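Local coordinates for protein CDP-archaeol synthase (Aeropyrum pernix K1, PDB 5GUF) that probably catalyses the magnesium-dependent transfer of a cytidylyl group from CTP to an archaeal ether-lipid phosphate, giving CDP-archaeol and diphosphate within the membrane, at residues A[55-60]-A[98-103]. Numbering follows the deposited sequence.
With K (potassium ion), chain F; CTP (cytidine-5'-triphosphate), chain B.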
loop_
_atom_site.group_PDB
_atom_site.type_symbol
_atom_site.label_atom_id
_atom_site.label_comp_id
_atom_site.label_asym_id
_atom_site.label_seq_id
_atom_site.Cartn_x
_atom_site.Cartn_y
_atom_site.Cartn_z
ATOM N N ASP A 55 -17.155 5.785 -14.220
ATOM C CA ASP A 55 -16.912 5.950 -15.650
ATOM C C ASP A 55 -15.475 5.649 -16.049
ATOM O O ASP A 55 -15.201 5.492 -17.238
ATOM C CB ASP A 55 -17.266 7.377 -16.093
ATOM C CG ASP A 55 -18.759 7.579 -16.264
ATOM O OD1 ASP A 55 -19.475 6.571 -16.498
ATOM O OD2 ASP A 55 -19.211 8.743 -16.174
ATOM N N GLY A 56 -14.553 5.581 -15.092
ATOM C CA GLY A 56 -13.166 5.344 -15.426
ATOM C C GLY A 56 -12.870 3.948 -15.927
ATOM O O GLY A 56 -11.750 3.708 -16.374
ATOM N N LYS A 57 -13.831 3.031 -15.860
ATOM C CA LYS A 57 -13.644 1.641 -16.272
ATOM C C LYS A 57 -14.570 1.400 -17.458
ATOM O O LYS A 57 -15.785 1.234 -17.287
ATOM C CB LYS A 57 -13.947 0.676 -15.126
ATOM C CG LYS A 57 -13.118 0.925 -13.888
ATOM C CD LYS A 57 -11.614 0.944 -14.205
ATOM C CE LYS A 57 -10.890 1.780 -13.178
ATOM N NZ LYS A 57 -9.478 2.117 -13.443
ATOM N N THR A 58 -14.002 1.386 -18.658
ATOM C CA THR A 58 -14.789 1.266 -19.872
ATOM C C THR A 58 -14.499 -0.075 -20.526
ATOM O O THR A 58 -13.475 -0.699 -20.258
ATOM C CB THR A 58 -14.496 2.430 -20.824
ATOM O OG1 THR A 58 -13.117 2.413 -21.206
ATOM C CG2 THR A 58 -14.782 3.765 -20.123
ATOM N N ILE A 59 -15.447 -0.539 -21.343
ATOM C CA ILE A 59 -15.293 -1.827 -22.016
ATOM C C ILE A 59 -14.197 -1.743 -23.078
ATOM O O ILE A 59 -13.453 -2.707 -23.303
ATOM C CB ILE A 59 -16.640 -2.277 -22.620
ATOM C CG1 ILE A 59 -17.546 -2.839 -21.532
ATOM C CG2 ILE A 59 -16.450 -3.370 -23.660
ATOM C CD1 ILE A 59 -18.997 -2.500 -21.732
ATOM N N GLU A 60 -14.084 -0.590 -23.746
ATOM C CA GLU A 60 -12.978 -0.374 -24.666
ATOM C C GLU A 60 -11.658 -0.406 -23.916
ATOM O O GLU A 60 -10.657 -0.930 -24.420
ATOM C CB GLU A 60 -13.149 0.958 -25.402
ATOM C CG GLU A 60 -14.527 1.196 -26.016
ATOM C CD GLU A 60 -15.545 1.800 -25.016
ATOM O OE1 GLU A 60 -15.863 1.161 -23.987
ATOM O OE2 GLU A 60 -16.018 2.930 -25.254
ATOM N N ALA A 98 -8.542 -6.881 -13.636
ATOM C CA ALA A 98 -9.496 -7.156 -12.567
ATOM C C ALA A 98 -9.103 -6.431 -11.286
ATOM O O ALA A 98 -9.964 -5.865 -10.596
ATOM C CB ALA A 98 -9.589 -8.670 -12.328
ATOM N N GLY A 99 -7.801 -6.420 -10.971
ATOM C CA GLY A 99 -7.333 -5.742 -9.772
ATOM C C GLY A 99 -7.517 -4.234 -9.836
ATOM O O GLY A 99 -7.828 -3.594 -8.830
ATOM N N ASP A 100 -7.327 -3.645 -11.013
ATOM C CA ASP A 100 -7.593 -2.223 -11.167
ATOM C C ASP A 100 -9.078 -1.917 -10.977
ATOM O O ASP A 100 -9.442 -0.917 -10.346
ATOM C CB ASP A 100 -7.104 -1.760 -12.534
ATOM C CG ASP A 100 -7.464 -0.331 -12.828
ATOM O OD1 ASP A 100 -7.028 0.578 -12.089
ATOM O OD2 ASP A 100 -8.185 -0.118 -13.825
ATOM N N MET A 101 -9.949 -2.771 -11.505
ATOM C CA MET A 101 -11.374 -2.599 -11.252
ATOM C C MET A 101 -11.720 -2.841 -9.785
ATOM O O MET A 101 -12.536 -2.114 -9.210
ATOM C CB MET A 101 -12.178 -3.522 -12.164
ATOM C CG MET A 101 -12.183 -3.037 -13.603
ATOM S SD MET A 101 -13.383 -3.948 -14.564
ATOM C CE MET A 101 -12.554 -5.536 -14.611
ATOM N N ALA A 102 -11.111 -3.852 -9.161
ATOM C CA ALA A 102 -11.364 -4.078 -7.739
ATOM C C ALA A 102 -10.956 -2.859 -6.916
ATOM O O ALA A 102 -11.622 -2.513 -5.931
ATOM C CB ALA A 102 -10.634 -5.337 -7.266
ATOM N N GLY A 103 -9.888 -2.176 -7.330
ATOM C CA GLY A 103 -9.477 -0.964 -6.644
ATOM C C GLY A 103 -10.470 0.172 -6.822
ATOM O O GLY A 103 -10.758 0.905 -5.876
HETATM K K K F . -5.777 2.823 -11.219
HETATM N N1 CTP B . -9.610 3.411 -18.301
HETATM C C2 CTP B . -10.609 2.770 -19.030
HETATM N N3 CTP B . -10.984 1.464 -18.749
HETATM C C4 CTP B . -10.309 0.764 -17.759
HETATM C C5 CTP B . -9.273 1.390 -17.056
HETATM C C6 CTP B . -9.053 2.762 -17.218
HETATM O O2 CTP B . -11.180 3.365 -19.941
HETATM N N4 CTP B . -10.658 -0.493 -17.495
HETATM C "C1'" CTP B . -9.216 4.799 -18.691
HETATM C "C2'" CTP B . -10.249 5.808 -18.214
HETATM O "O2'" CTP B . -10.268 6.888 -19.120
HETATM C "C3'" CTP B . -9.676 6.285 -16.905
HETATM C "C4'" CTP B . -8.194 6.336 -17.253
HETATM O "O4'" CTP B . -7.977 5.234 -18.132
HETATM O "O3'" CTP B . -10.208 7.531 -16.541
HETATM C "C5'" CTP B . -7.299 6.301 -16.013
HETATM O "O5'" CTP B . -7.414 5.073 -15.326
HETATM P PA CTP B . -7.711 5.071 -13.750
HETATM O O1A CTP B . -6.738 6.044 -13.121
HETATM O O2A CTP B . -7.600 3.686 -13.144
HETATM O O3A CTP B . -9.237 5.585 -13.648
HETATM P PB CTP B . -9.709 6.892 -12.831
HETATM O O1B CTP B . -10.092 7.964 -13.830
HETATM O O2B CTP B . -8.659 7.425 -11.891
HETATM O O3B CTP B . -10.994 6.336 -12.018
HETATM P PG CTP B . -10.895 5.620 -10.565
HETATM O O1G CTP B . -11.118 6.666 -9.505
HETATM O O2G CTP B . -11.936 4.544 -10.561
HETATM O O3G CTP B . -9.548 4.989 -10.354
HETATM O O HOH W 1 -8.308 1.635 -10.033
HETATM O O HOH W 2 -7.290 5.141 -10.320
HETATM O O HOH W 3 -4.243 0.976 -12.090
#
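Lys57 and Asp100 meet at the alpha-phosphate of bound CTP, where one ammonium group is shared between a carboxylate and a phosphate oxygen and the same carboxylate also holds a potassium ion. Lys57 NZ lies 2.6 Å from Asp100 OD2 in a salt bridge, reaching the syn side of that oxygen from 25° out of the carboxylate plane. It also donates to CTP O2A at a very short 2.5 Å. The other carboxylate oxygen, Asp100 OD1, binds potassium at 2.7 Å, and CTP O2A coordinates the same ion at 2.8 Å, so lysine and metal both link the aspartate to the nucleotide. Asp122 O and waters add to the potassium shell, one of these waters lying close to Asp100 O.

The lysine chain turns about its CB-CG bond (chi2 -54°) and then runs nearly extended past the cytosine ring to the phosphate. Its methylenes pass Met101 with the two chains running in opposite directions, Lys57 CD 4.1 Å from Met101 CG. An alanine in place of Lys57 would probably leave Asp100 OD2 and CTP O2A without their shared positive partner and open a gap beside Met101 CG.

Next to the lysine, Thr58 OG1 donates to CTP O2 at 2.5 Å. With OG1 set between the backbone N and the carbonyl carbon (chi1 62°), Thr58, the N-cap residue of helix 59-80, also accepts a hydrogen bond from Gly61 N, tying base recognition to the helix start. Lys107, Arg108 and Arg114 supply further positive charge around the nucleotide. Together, the loop entering helix 59-80 and the aspartate on helix 84-109 form part of the CTP-binding pocket of this intramembrane cytidylyltransferase.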